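Local structure of PAC2 family protein (Streptomyces avermitilis, 3MNF) at residues A43-F49 against W67-R71; F12-N16 against P157-V161; L29-W33 against S73-V77; V132-T138 against A175-A181; P189-K193 against D218-Q223. The protein is of unknown function but, as the PAC2-family part of a longer protein, is probably related to proteasome assembly chaperones. One frame throughout, in Å; residues are numbered along the deposited sequence.

Contact 1: A43-F49 against W67-R71; sequences AEDYYDF and WPTTR
F49 and W67 meet as a T-shaped aromatic pair: the six-membered edge of the indole, led by CE3, comes down on one face of the phenyl ring, with the two centroids 5.0 Å apart and the planes at 67°. The other face of the F49 ring is covered by a backbone atom of its own segment, Y47 O, which stands over the ring centre. P68 CG meets the rim of the same ring in its plane, 3.8 Å from F49 CE1. F49 CG lies beside the backbone N, anti to the carbonyl carbon (chi1 -63°), which turns the ring toward W67 and P68, and W97 of a second subunit meets it as well. Here a loop that leaves edge strand 36-40 is packed against the chain as it returns from the hairpin of strands 55-59 and 62-66 to enter strand 70-78, a part of the central mixed sheet. Y47 takes a first torsion like that of F49 (chi1 -64°) and runs out along P68 and T69: P68 O lies over one face of its ring, and P68 CG approaches its CB at 4.2 Å. At the end of the ring, near its plane, T70 OG1 donates a hydrogen bond of 2.9 Å to Y47 OH, while that hydroxyl bonds onward to I91 O, so two bonds grip one buried oxygen and hold the end of the phenol in place. A43 brings its methyl group up to P68 O, and its own carbonyl O accepts from both Y46 N and Y47 N, which keeps the turn beneath Y47 closed.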
# COMPACT_ATOMS: atom_id res chain seq x y z
N ALA A 43 -7.76 9.12 7.11
CA ALA A 43 -6.61 9.58 7.88
C ALA A 43 -5.48 8.59 7.83
O ALA A 43 -4.32 8.97 7.67
CB ALA A 43 -7.00 9.84 9.27
N GLU A 44 -5.81 7.31 7.92
CA GLU A 44 -4.86 6.20 7.86
C GLU A 44 -3.74 6.38 6.81
O GLU A 44 -2.62 5.95 7.03
CB GLU A 44 -5.61 4.93 7.59
CG GLU A 44 -4.91 3.66 7.99
CD GLU A 44 -5.05 3.33 9.47
OE1 GLU A 44 -5.31 4.24 10.30
OE2 GLU A 44 -4.86 2.14 9.79
N ASP A 45 -4.04 7.04 5.69
CA ASP A 45 -3.07 7.20 4.61
C ASP A 45 -2.17 8.39 4.75
O ASP A 45 -1.14 8.44 4.08
CB ASP A 45 -3.76 7.28 3.25
CG ASP A 45 -4.39 5.95 2.82
OD1 ASP A 45 -3.69 4.90 2.85
OD2 ASP A 45 -5.61 5.97 2.47
N TYR A 46 -2.52 9.35 5.60
CA TYR A 46 -1.86 10.64 5.51
C TYR A 46 -1.22 11.22 6.78
O TYR A 46 -0.33 12.08 6.69
CB TYR A 46 -2.84 11.62 4.95
CG TYR A 46 -3.37 11.23 3.59
CD1 TYR A 46 -4.72 10.99 3.40
CD2 TYR A 46 -2.52 11.12 2.51
CE1 TYR A 46 -5.20 10.65 2.17
CE2 TYR A 46 -3.00 10.77 1.26
CZ TYR A 46 -4.33 10.54 1.10
OH TYR A 46 -4.80 10.20 -0.12
N TYR A 47 -1.69 10.75 7.93
CA TYR A 47 -1.42 11.38 9.20
C TYR A 47 -0.61 10.50 10.16
O TYR A 47 -0.93 9.33 10.41
CB TYR A 47 -2.72 11.86 9.84
CG TYR A 47 -3.42 12.94 9.04
CD1 TYR A 47 -4.44 12.61 8.14
CD2 TYR A 47 -3.06 14.27 9.16
CE1 TYR A 47 -5.07 13.58 7.39
CE2 TYR A 47 -3.70 15.27 8.41
CZ TYR A 47 -4.70 14.91 7.53
OH TYR A 47 -5.34 15.88 6.79
N ASP A 48 0.48 11.07 10.65
CA ASP A 48 1.27 10.51 11.70
C ASP A 48 0.49 10.87 12.95
O ASP A 48 0.21 12.05 13.19
CB ASP A 48 2.63 11.19 11.71
CG ASP A 48 3.52 10.70 12.83
OD1 ASP A 48 3.08 10.75 13.99
OD2 ASP A 48 4.67 10.28 12.55
N PHE A 49 0.13 9.86 13.74
CA PHE A 49 -0.80 10.09 14.82
C PHE A 49 -0.10 10.42 16.11
O PHE A 49 -0.74 10.65 17.14
CB PHE A 49 -1.74 8.90 15.00
CG PHE A 49 -2.61 8.64 13.82
CD1 PHE A 49 -3.53 9.58 13.40
CD2 PHE A 49 -2.52 7.46 13.13
CE1 PHE A 49 -4.34 9.34 12.30
CE2 PHE A 49 -3.31 7.21 12.02
CZ PHE A 49 -4.22 8.15 11.61
N TRP A 67 -10.59 11.57 14.66
CA TRP A 67 -9.29 11.47 14.01
C TRP A 67 -8.95 12.79 13.35
O TRP A 67 -9.86 13.51 12.95
CB TRP A 67 -9.28 10.34 12.97
CG TRP A 67 -9.52 9.00 13.58
CD1 TRP A 67 -10.73 8.42 13.80
CD2 TRP A 67 -8.54 8.10 14.11
NE1 TRP A 67 -10.57 7.20 14.42
CE2 TRP A 67 -9.23 6.98 14.62
CE3 TRP A 67 -7.13 8.13 14.19
CZ2 TRP A 67 -8.57 5.89 15.20
CZ3 TRP A 67 -6.48 7.06 14.76
CH2 TRP A 67 -7.21 5.95 15.26
N PRO A 68 -7.66 13.11 13.20
CA PRO A 68 -7.33 14.21 12.31
C PRO A 68 -7.74 13.83 10.91
O PRO A 68 -7.53 12.70 10.51
CB PRO A 68 -5.81 14.26 12.38
CG PRO A 68 -5.38 12.96 12.93
CD PRO A 68 -6.47 12.53 13.83
N THR A 69 -8.34 14.75 10.16
CA THR A 69 -8.59 14.44 8.74
C THR A 69 -8.88 15.67 7.90
O THR A 69 -8.63 16.77 8.33
CB THR A 69 -9.64 13.30 8.56
OG1 THR A 69 -9.55 12.77 7.22
CG2 THR A 69 -11.06 13.77 8.91
N THR A 70 -9.33 15.47 6.67
CA THR A 70 -9.66 16.56 5.78
C THR A 70 -11.04 16.20 5.33
O THR A 70 -11.26 15.12 4.77
CB THR A 70 -8.71 16.61 4.58
OG1 THR A 70 -7.39 16.93 5.05
CG2 THR A 70 -9.14 17.66 3.59
N ARG A 71 -11.99 17.08 5.62
CA ARG A 71 -13.38 16.75 5.42
C ARG A 71 -13.98 17.65 4.35
O ARG A 71 -13.63 18.83 4.26
CB ARG A 71 -14.12 16.86 6.74
CG ARG A 71 -15.49 16.21 6.75
CD ARG A 71 -16.02 16.01 8.19
NE ARG A 71 -14.94 15.77 9.15
CZ ARG A 71 -14.65 14.59 9.70
NH1 ARG A 71 -15.37 13.50 9.40
NH2 ARG A 71 -13.64 14.51 10.56

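Contact 2: F12-N16 against P157-V161; sequences FEGWN and PTGIV
N16 and G159 mark the closest approach of the two backbones, CA to CA 6.6 Å, and no hydrogen bond joins the segments directly. The first segment is the end of strand 7-13 of the central sheet and the loop after it; the second enters helix 160-171, with G159 as the N-cap residue, so the loop after a strand of the α/β fold packs on the N-terminus of a helix. G159 is suited to its place, because a CB there would run into N16 OD1, which lies 3.4 Å from G159 CA. The polar link between the segments is indirect: E92 OE2 accepts from both N16 ND2 and I160 N, tying the amide to the first turn of the helix. W15 lays its ring beside the backbone of P157-G159, with P157 O at the ring edge and CZ3 3.7 Å from G159 N; R53 of a neighbouring subunit makes a cation-pi contact with the same indole. Deeper in, I160 has CG1 opposite its backbone N (chi1 -164°), and this leaves CG2 to make a CH-pi contact over one face of the F12 ring, 4.0 Å from the centroid and 26° off the normal. V161 CG2 comes to the edge of that ring and also reaches the asparagine, lying 3.7 Å from N16 CB.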
# COMPACT_ATOMS: atom_id res chain seq x y z
N PHE A 12 -6.09 24.55 5.32
CA PHE A 12 -5.41 23.51 6.13
C PHE A 12 -4.77 24.02 7.42
O PHE A 12 -4.00 24.97 7.40
CB PHE A 12 -4.39 22.78 5.26
CG PHE A 12 -4.99 22.18 4.03
CD1 PHE A 12 -5.57 20.92 4.09
CD2 PHE A 12 -5.03 22.90 2.84
CE1 PHE A 12 -6.16 20.38 2.97
CE2 PHE A 12 -5.61 22.37 1.72
CZ PHE A 12 -6.18 21.10 1.76
N GLU A 13 -5.07 23.38 8.54
CA GLU A 13 -4.47 23.77 9.83
C GLU A 13 -2.96 23.44 9.88
O GLU A 13 -2.48 22.57 9.13
CB GLU A 13 -5.19 23.09 11.00
CG GLU A 13 -6.69 23.32 11.14
CD GLU A 13 -7.27 22.67 12.40
OE1 GLU A 13 -6.58 22.65 13.44
OE2 GLU A 13 -8.43 22.19 12.36
N GLY A 14 -2.22 24.14 10.74
CA GLY A 14 -0.78 23.93 10.85
C GLY A 14 0.06 25.00 10.17
O GLY A 14 -0.23 26.18 10.26
N TRP A 15 1.10 24.57 9.48
CA TRP A 15 2.13 25.45 8.94
C TRP A 15 1.65 26.51 7.95
O TRP A 15 2.25 27.55 7.87
CB TRP A 15 3.16 24.55 8.30
CG TRP A 15 4.48 25.10 7.88
CD1 TRP A 15 5.63 25.10 8.60
CD2 TRP A 15 4.81 25.60 6.59
NE1 TRP A 15 6.66 25.61 7.86
CE2 TRP A 15 6.19 25.93 6.61
CE3 TRP A 15 4.08 25.82 5.41
CZ2 TRP A 15 6.85 26.47 5.51
CZ3 TRP A 15 4.72 26.35 4.32
CH2 TRP A 15 6.10 26.67 4.37
N ASN A 16 0.59 26.27 7.18
CA ASN A 16 0.07 27.30 6.25
C ASN A 16 -1.06 28.14 6.85
O ASN A 16 -1.88 28.70 6.11
CB ASN A 16 -0.47 26.68 4.96
CG ASN A 16 0.35 25.53 4.46
OD1 ASN A 16 1.21 25.68 3.58
ND2 ASN A 16 0.09 24.34 5.00
N PRO A 157 10.79 26.81 0.90
CA PRO A 157 9.93 25.70 1.31
C PRO A 157 8.47 26.01 1.08
O PRO A 157 8.05 27.15 1.24
CB PRO A 157 10.21 25.56 2.81
CG PRO A 157 10.92 26.81 3.18
CD PRO A 157 11.68 27.22 1.98
N THR A 158 7.70 24.99 0.71
CA THR A 158 6.29 25.18 0.44
C THR A 158 5.49 24.22 1.31
O THR A 158 6.06 23.38 1.97
CB THR A 158 6.00 24.96 -1.06
OG1 THR A 158 4.72 25.52 -1.39
CG2 THR A 158 6.04 23.49 -1.46
N GLY A 159 4.17 24.36 1.31
CA GLY A 159 3.34 23.44 2.08
C GLY A 159 2.31 22.76 1.21
O GLY A 159 2.42 22.76 -0.02
N ILE A 160 1.30 22.17 1.84
CA ILE A 160 0.27 21.46 1.09
C ILE A 160 -0.56 22.43 0.24
O ILE A 160 -1.12 22.02 -0.78
CB ILE A 160 -0.65 20.59 1.99
CG1 ILE A 160 -1.42 19.58 1.16
CG2 ILE A 160 -1.64 21.46 2.76
CD1 ILE A 160 -0.59 18.71 0.29
N VAL A 161 -0.66 23.69 0.68
CA VAL A 161 -1.40 24.72 -0.07
C VAL A 161 -0.66 24.92 -1.38
O VAL A 161 -1.24 24.82 -2.45
CB VAL A 161 -1.47 26.08 0.68
CG1 VAL A 161 -1.96 27.18 -0.24
CG2 VAL A 161 -2.34 25.98 1.90

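Contact 3: L29-W33 against S73-V77; sequences LDREW and SVVRV
S73 opens a run in which alternate residues of strand 70-78 meet the last turn of helix 21-32, a helix packed on one face of the central sheet. The helix lies in the connection between strands 7-13 and 36-40, which run the same way with two strands between them. At S73 the hydroxyl donates to D30 OD1, with S73 OG 2.9 Å from that oxygen and meeting it from above the carboxylate plane, 49° out of it. D30 CG extends opposite the backbone N (chi1 -161°), which carries the carboxylate to the strand, and its other oxygen has a long, weak ion pair with R89. V75 straddles the base of W33, where CG1 lies 3.8 Å from W33 CB and CG2 approaches CE3 of the indole. V77 completes the alternation. W33, the first residue to leave the helix, is also packed by V208, I210 and P211. Its six-membered ring receives V77 in a CH-pi contact: V77 CG2 lies 3.6 Å from the centroid, 9° off the ring normal.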
# COMPACT_ATOMS: atom_id res chain seq x y z
N LEU A 29 -17.44 29.81 6.85
CA LEU A 29 -18.30 29.53 5.72
C LEU A 29 -19.16 28.31 6.01
O LEU A 29 -20.34 28.30 5.73
CB LEU A 29 -17.48 29.31 4.46
CG LEU A 29 -16.60 30.49 4.05
CD1 LEU A 29 -15.87 30.19 2.77
CD2 LEU A 29 -17.43 31.75 3.90
N ASP A 30 -18.56 27.28 6.60
CA ASP A 30 -19.27 26.03 6.84
C ASP A 30 -20.38 26.23 7.85
O ASP A 30 -21.48 25.71 7.68
CB ASP A 30 -18.32 24.93 7.31
CG ASP A 30 -18.91 23.54 7.12
OD1 ASP A 30 -19.52 23.29 6.07
OD2 ASP A 30 -18.77 22.69 8.02
N ARG A 31 -20.07 26.98 8.90
CA ARG A 31 -21.03 27.29 9.95
C ARG A 31 -22.16 28.18 9.42
O ARG A 31 -23.31 27.74 9.39
CB ARG A 31 -20.31 27.95 11.12
CG ARG A 31 -21.14 28.27 12.36
CD ARG A 31 -20.26 29.03 13.39
NE ARG A 31 -18.84 28.66 13.24
CZ ARG A 31 -17.82 29.52 13.07
NH1 ARG A 31 -18.05 30.84 13.08
NH2 ARG A 31 -16.58 29.04 12.92
N GLU A 32 -21.83 29.39 8.96
CA GLU A 32 -22.84 30.37 8.53
C GLU A 32 -23.79 29.82 7.48
O GLU A 32 -24.98 30.09 7.53
CB GLU A 32 -22.23 31.69 8.01
CG GLU A 32 -21.26 32.44 8.93
CD GLU A 32 -21.75 32.67 10.36
OE1 GLU A 32 -22.80 33.33 10.57
OE2 GLU A 32 -21.03 32.20 11.29
N TRP A 33 -23.25 29.05 6.53
CA TRP A 33 -24.06 28.49 5.45
C TRP A 33 -24.57 27.07 5.71
O TRP A 33 -25.12 26.44 4.81
CB TRP A 33 -23.28 28.53 4.14
CG TRP A 33 -23.22 29.87 3.48
CD1 TRP A 33 -24.21 30.82 3.46
CD2 TRP A 33 -22.14 30.40 2.72
NE1 TRP A 33 -23.79 31.92 2.75
CE2 TRP A 33 -22.53 31.68 2.27
CE3 TRP A 33 -20.87 29.92 2.36
CZ2 TRP A 33 -21.69 32.49 1.49
CZ3 TRP A 33 -20.04 30.72 1.57
CH2 TRP A 33 -20.46 31.99 1.15
N SER A 73 -17.51 19.21 2.55
CA SER A 73 -18.95 19.50 2.65
C SER A 73 -19.41 20.46 1.56
O SER A 73 -18.58 21.18 0.99
CB SER A 73 -19.27 20.11 4.01
OG SER A 73 -18.65 21.37 4.15
N VAL A 74 -20.72 20.45 1.29
CA VAL A 74 -21.36 21.30 0.27
C VAL A 74 -22.18 22.39 0.93
O VAL A 74 -22.98 22.11 1.83
CB VAL A 74 -22.42 20.55 -0.57
CG1 VAL A 74 -22.64 21.25 -1.89
CG2 VAL A 74 -22.03 19.11 -0.80
N VAL A 75 -22.01 23.61 0.46
CA VAL A 75 -22.89 24.70 0.85
C VAL A 75 -23.67 25.15 -0.37
O VAL A 75 -23.15 25.14 -1.48
CB VAL A 75 -22.15 25.88 1.57
CG1 VAL A 75 -21.53 25.43 2.88
CG2 VAL A 75 -21.09 26.48 0.70
N ARG A 76 -24.94 25.51 -0.16
CA ARG A 76 -25.76 26.10 -1.23
C ARG A 76 -25.98 27.59 -0.97
O ARG A 76 -26.78 27.98 -0.12
CB ARG A 76 -27.08 25.34 -1.41
N VAL A 77 -25.21 28.40 -1.69
CA VAL A 77 -25.43 29.85 -1.82
C VAL A 77 -26.36 29.98 -3.04
O VAL A 77 -26.53 29.01 -3.77
CB VAL A 77 -24.08 30.57 -2.07
CG1 VAL A 77 -24.26 32.09 -2.12
CG2 VAL A 77 -23.05 30.18 -1.01

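Contact 4: V132-T138 against A175-A181; sequences VPVSGVT and AVSLWAA
P133 and A181 begin an antiparallel pairing in which edge strand 134-138 is bonded to strand 175-183 of the central mixed sheet. A181 N donates to P133 O at 2.9 Å. S135 and W179 then form a hydrogen-bonded pair: W179 N reaches S135 O at 2.8 Å, and the return bond from S135 N goes to W179 O, whose position is less certain. V137 and S177 repeat the pattern, with V137 N to S177 O at 2.9 Å and S177 N to V137 O at 3.0 Å. On the inner strand, V176, L178 and A180 turn their backbone bonds the other way, to strand 115-124, as expected of a strand inside a sheet. A side chain takes over at the end of the pairing: T138 OG1 lies anti to the backbone N (chi1 -177°), which brings it to A175 O, and there it donates at 3.1 Å while accepting from D140 N. A valine in place of T138 would remove that hydroxyl and would probably leave A175 O without this donor and D140 N without its acceptor. W179 NE1 has a weak bond to S177 OG, along its own strand. The face carrying V137, S177 and W179 is covered by helix 160-171, while V134, V176 and A180, on the reverse face, lie against helix 192-206.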
# COMPACT_ATOMS: atom_id res chain seq x y z
N VAL A 132 -4.45 44.15 6.96
CA VAL A 132 -3.79 42.87 6.66
C VAL A 132 -3.59 42.68 5.16
O VAL A 132 -4.56 42.72 4.40
CB VAL A 132 -4.61 41.69 7.22
CG1 VAL A 132 -4.05 40.35 6.75
CG2 VAL A 132 -4.66 41.74 8.73
N PRO A 133 -2.33 42.46 4.72
CA PRO A 133 -2.07 42.17 3.31
C PRO A 133 -2.53 40.78 2.95
O PRO A 133 -2.26 39.83 3.68
CB PRO A 133 -0.54 42.24 3.19
CG PRO A 133 -0.04 42.74 4.49
CD PRO A 133 -1.08 42.46 5.51
N VAL A 134 -3.25 40.68 1.85
CA VAL A 134 -3.61 39.41 1.25
C VAL A 134 -3.02 39.39 -0.15
O VAL A 134 -3.26 40.30 -0.93
CB VAL A 134 -5.14 39.25 1.16
CG1 VAL A 134 -5.49 37.92 0.51
CG2 VAL A 134 -5.78 39.36 2.52
N SER A 135 -2.25 38.37 -0.48
CA SER A 135 -1.71 38.24 -1.84
C SER A 135 -2.05 36.90 -2.45
O SER A 135 -2.10 35.91 -1.75
CB SER A 135 -0.20 38.48 -1.86
OG SER A 135 0.43 37.73 -0.84
N GLY A 136 -2.27 36.87 -3.76
CA GLY A 136 -2.56 35.62 -4.48
C GLY A 136 -1.34 34.92 -5.09
O GLY A 136 -0.26 35.48 -5.22
N VAL A 137 -1.52 33.66 -5.42
CA VAL A 137 -0.54 32.89 -6.16
C VAL A 137 -1.36 32.06 -7.12
O VAL A 137 -2.36 31.45 -6.72
CB VAL A 137 0.34 31.96 -5.26
CG1 VAL A 137 1.07 30.91 -6.10
CG2 VAL A 137 1.35 32.75 -4.40
N THR A 138 -0.96 32.07 -8.38
CA THR A 138 -1.59 31.26 -9.41
C THR A 138 -0.55 30.91 -10.47
O THR A 138 0.42 31.64 -10.66
CB THR A 138 -2.82 31.98 -10.01
OG1 THR A 138 -3.46 31.13 -10.97
CG2 THR A 138 -2.42 33.29 -10.69
N ALA A 175 -6.65 27.23 -10.41
CA ALA A 175 -6.61 27.40 -8.96
C ALA A 175 -5.80 28.62 -8.55
O ALA A 175 -4.85 29.02 -9.24
CB ALA A 175 -6.07 26.16 -8.28
N VAL A 176 -6.19 29.21 -7.43
CA VAL A 176 -5.44 30.32 -6.85
C VAL A 176 -5.43 30.11 -5.36
O VAL A 176 -6.39 29.57 -4.79
CB VAL A 176 -6.04 31.71 -7.23
CG1 VAL A 176 -7.53 31.75 -7.00
CG2 VAL A 176 -5.39 32.82 -6.44
N SER A 177 -4.34 30.51 -4.71
CA SER A 177 -4.34 30.55 -3.27
C SER A 177 -4.21 31.98 -2.82
O SER A 177 -3.48 32.76 -3.43
CB SER A 177 -3.22 29.69 -2.68
OG SER A 177 -2.01 29.89 -3.39
N LEU A 178 -4.95 32.33 -1.77
CA LEU A 178 -4.89 33.64 -1.15
C LEU A 178 -4.16 33.54 0.17
O LEU A 178 -4.49 32.69 0.99
CB LEU A 178 -6.30 34.15 -0.91
CG LEU A 178 -7.25 34.13 -2.10
CD1 LEU A 178 -8.65 34.42 -1.65
CD2 LEU A 178 -6.82 35.16 -3.10
N TRP A 179 -3.18 34.40 0.36
CA TRP A 179 -2.39 34.44 1.58
C TRP A 179 -2.58 35.73 2.40
O TRP A 179 -2.54 36.84 1.87
CB TRP A 179 -0.92 34.28 1.23
CG TRP A 179 -0.62 32.90 0.76
CD1 TRP A 179 -0.72 32.44 -0.52
CD2 TRP A 179 -0.23 31.78 1.56
NE1 TRP A 179 -0.41 31.11 -0.56
CE2 TRP A 179 -0.10 30.68 0.70
CE3 TRP A 179 0.02 31.60 2.93
CZ2 TRP A 179 0.28 29.42 1.15
CZ3 TRP A 179 0.39 30.35 3.37
CH2 TRP A 179 0.52 29.28 2.48
N ALA A 180 -2.80 35.58 3.70
CA ALA A 180 -2.84 36.76 4.54
C ALA A 180 -1.57 36.78 5.36
O ALA A 180 -1.11 35.73 5.77
CB ALA A 180 -4.06 36.71 5.43
N ALA A 181 -0.99 37.96 5.56
CA ALA A 181 0.21 38.09 6.39
C ALA A 181 -0.17 38.54 7.78
O ALA A 181 -0.76 39.60 7.95
CB ALA A 181 1.20 39.06 5.78

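Contact 5: P189-K193 against D218-Q223; sequences PPNPK and DARAWQ
The start of helix 192-206 packs against helix 215-226 in a helix-helix contact at the periphery of the α/β fold, carried by P192 and K193 on one side and D218, A219 and W222 on the other. The backbones come close at K193 and A219, whose CA atoms are 4.4 Å apart; a residue as small as alanine lets this happen, with A219 CB only 3.6 Å from K193 CA. P192 fills the groove alongside, its CB 3.6 Å from D218 CB and its CD 3.8 Å from W222 CD1. N191 is the N-cap residue: its OD1 accepts from A194 N, and the same amide oxygen sits over one face of the W222 indole, offset toward the rim, with amide and ring planes 33° apart. W222 holds CG opposite its backbone N (chi1 177°), which swings the indole across the start of the other helix, where H128 and V186 also touch it. An alanine in place of W222 would probably open a gap beside P192 CD and the aliphatic chain of K193, and leave the capping amide of N191 without a ring beneath it. K193 stretches out fully to bring NZ to H128 O and R130 O, and on the way it crosses the indole at about a right angle, its CD 3.8 Å from W222 CZ3.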
# COMPACT_ATOMS: atom_id res chain seq x y z
N PRO A 189 -3.36 32.11 17.90
CA PRO A 189 -4.50 31.54 17.19
C PRO A 189 -5.81 32.33 17.10
O PRO A 189 -6.53 32.17 16.10
CB PRO A 189 -4.70 30.22 17.90
CG PRO A 189 -3.29 29.78 18.17
CD PRO A 189 -2.41 31.03 18.24
N PRO A 190 -6.18 33.11 18.13
CA PRO A 190 -7.38 33.85 17.70
C PRO A 190 -7.02 35.11 16.89
O PRO A 190 -6.56 36.11 17.45
CB PRO A 190 -8.08 34.20 19.02
CG PRO A 190 -6.98 34.08 20.08
CD PRO A 190 -6.01 33.06 19.59
N ASN A 191 -7.22 35.06 15.58
CA ASN A 191 -6.95 36.24 14.73
C ASN A 191 -8.10 36.61 13.79
O ASN A 191 -8.04 36.32 12.60
CB ASN A 191 -5.65 36.05 13.94
CG ASN A 191 -5.01 37.37 13.52
OD1 ASN A 191 -5.68 38.29 13.03
ND2 ASN A 191 -3.71 37.47 13.71
N PRO A 192 -9.15 37.27 14.31
CA PRO A 192 -10.34 37.58 13.52
C PRO A 192 -10.08 38.60 12.42
O PRO A 192 -10.70 38.51 11.36
CB PRO A 192 -11.30 38.17 14.56
CG PRO A 192 -10.75 37.75 15.88
CD PRO A 192 -9.29 37.78 15.69
N LYS A 193 -9.16 39.53 12.65
CA LYS A 193 -8.84 40.56 11.66
C LYS A 193 -8.34 39.98 10.33
O LYS A 193 -8.77 40.43 9.27
CB LYS A 193 -7.86 41.59 12.23
CG LYS A 193 -7.57 42.76 11.30
CD LYS A 193 -6.72 43.82 11.97
CE LYS A 193 -6.02 44.69 10.94
NZ LYS A 193 -5.51 45.96 11.54
N ASP A 218 -15.38 41.22 16.30
CA ASP A 218 -14.28 40.46 16.90
C ASP A 218 -12.93 41.07 16.58
O ASP A 218 -12.05 41.10 17.43
CB ASP A 218 -14.29 39.00 16.42
CG ASP A 218 -15.37 38.15 17.08
OD1 ASP A 218 -15.91 38.54 18.14
OD2 ASP A 218 -15.66 37.06 16.53
N ALA A 219 -12.78 41.54 15.35
CA ALA A 219 -11.50 42.03 14.84
C ALA A 219 -11.14 43.36 15.47
O ALA A 219 -9.98 43.60 15.85
CB ALA A 219 -11.55 42.17 13.34
N ARG A 220 -12.15 44.23 15.58
CA ARG A 220 -12.04 45.50 16.26
C ARG A 220 -11.64 45.26 17.72
O ARG A 220 -10.72 45.92 18.23
CB ARG A 220 -13.37 46.24 16.16
CG ARG A 220 -13.46 47.55 16.90
CD ARG A 220 -14.85 47.67 17.51
NE ARG A 220 -15.03 46.69 18.59
CZ ARG A 220 -15.02 47.00 19.89
NH1 ARG A 220 -14.87 48.29 20.29
NH2 ARG A 220 -15.17 46.03 20.79
N ALA A 221 -12.31 44.31 18.38
CA ALA A 221 -12.00 43.93 19.77
C ALA A 221 -10.54 43.53 19.94
O ALA A 221 -9.86 43.98 20.86
CB ALA A 221 -12.92 42.79 20.21
N TRP A 222 -10.09 42.66 19.04
CA TRP A 222 -8.72 42.17 18.98
C TRP A 222 -7.71 43.31 18.92
O TRP A 222 -6.73 43.29 19.65
CB TRP A 222 -8.58 41.26 17.75
CG TRP A 222 -7.22 40.70 17.48
CD1 TRP A 222 -6.73 39.51 17.92
CD2 TRP A 222 -6.21 41.28 16.64
NE1 TRP A 222 -5.45 39.32 17.43
CE2 TRP A 222 -5.11 40.38 16.63
CE3 TRP A 222 -6.11 42.46 15.89
CZ2 TRP A 222 -3.93 40.63 15.91
CZ3 TRP A 222 -4.93 42.72 15.17
CH2 TRP A 222 -3.86 41.81 15.19
N GLN A 223 -7.98 44.29 18.06
CA GLN A 223 -7.07 45.42 17.88
C GLN A 223 -7.06 46.35 19.10
O GLN A 223 -5.99 46.71 19.61
CB GLN A 223 -7.45 46.20 16.62
CG GLN A 223 -6.25 46.78 15.90
CD GLN A 223 -6.59 47.31 14.53
OE1 GLN A 223 -6.04 48.32 14.08
NE2 GLN A 223 -7.51 46.64 13.84

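Three direct touches link four of the contacts. Contact 2 meets contact 4 most intimately: W179 is wedged against both segments of contact 2, with V161 CG1 3.5 Å from W179 CZ2 and N16 CB 3.7 Å from W179 CH2. Contact 1 reaches contact 2 through T70 CG2 and F12 CE1, 4.1 Å apart, and contact 4 reaches contact 5 through V132 CG2 and K193 CE, 3.9 Å apart. Contact 3 joins this series by sequence, since it shares strand 70-78 with contact 1, although their centres are about 23 Å apart. Contacts 1 and 5 are farthest apart, about 30 Å between centres. The function is unknown, so none can be placed relative to an active site.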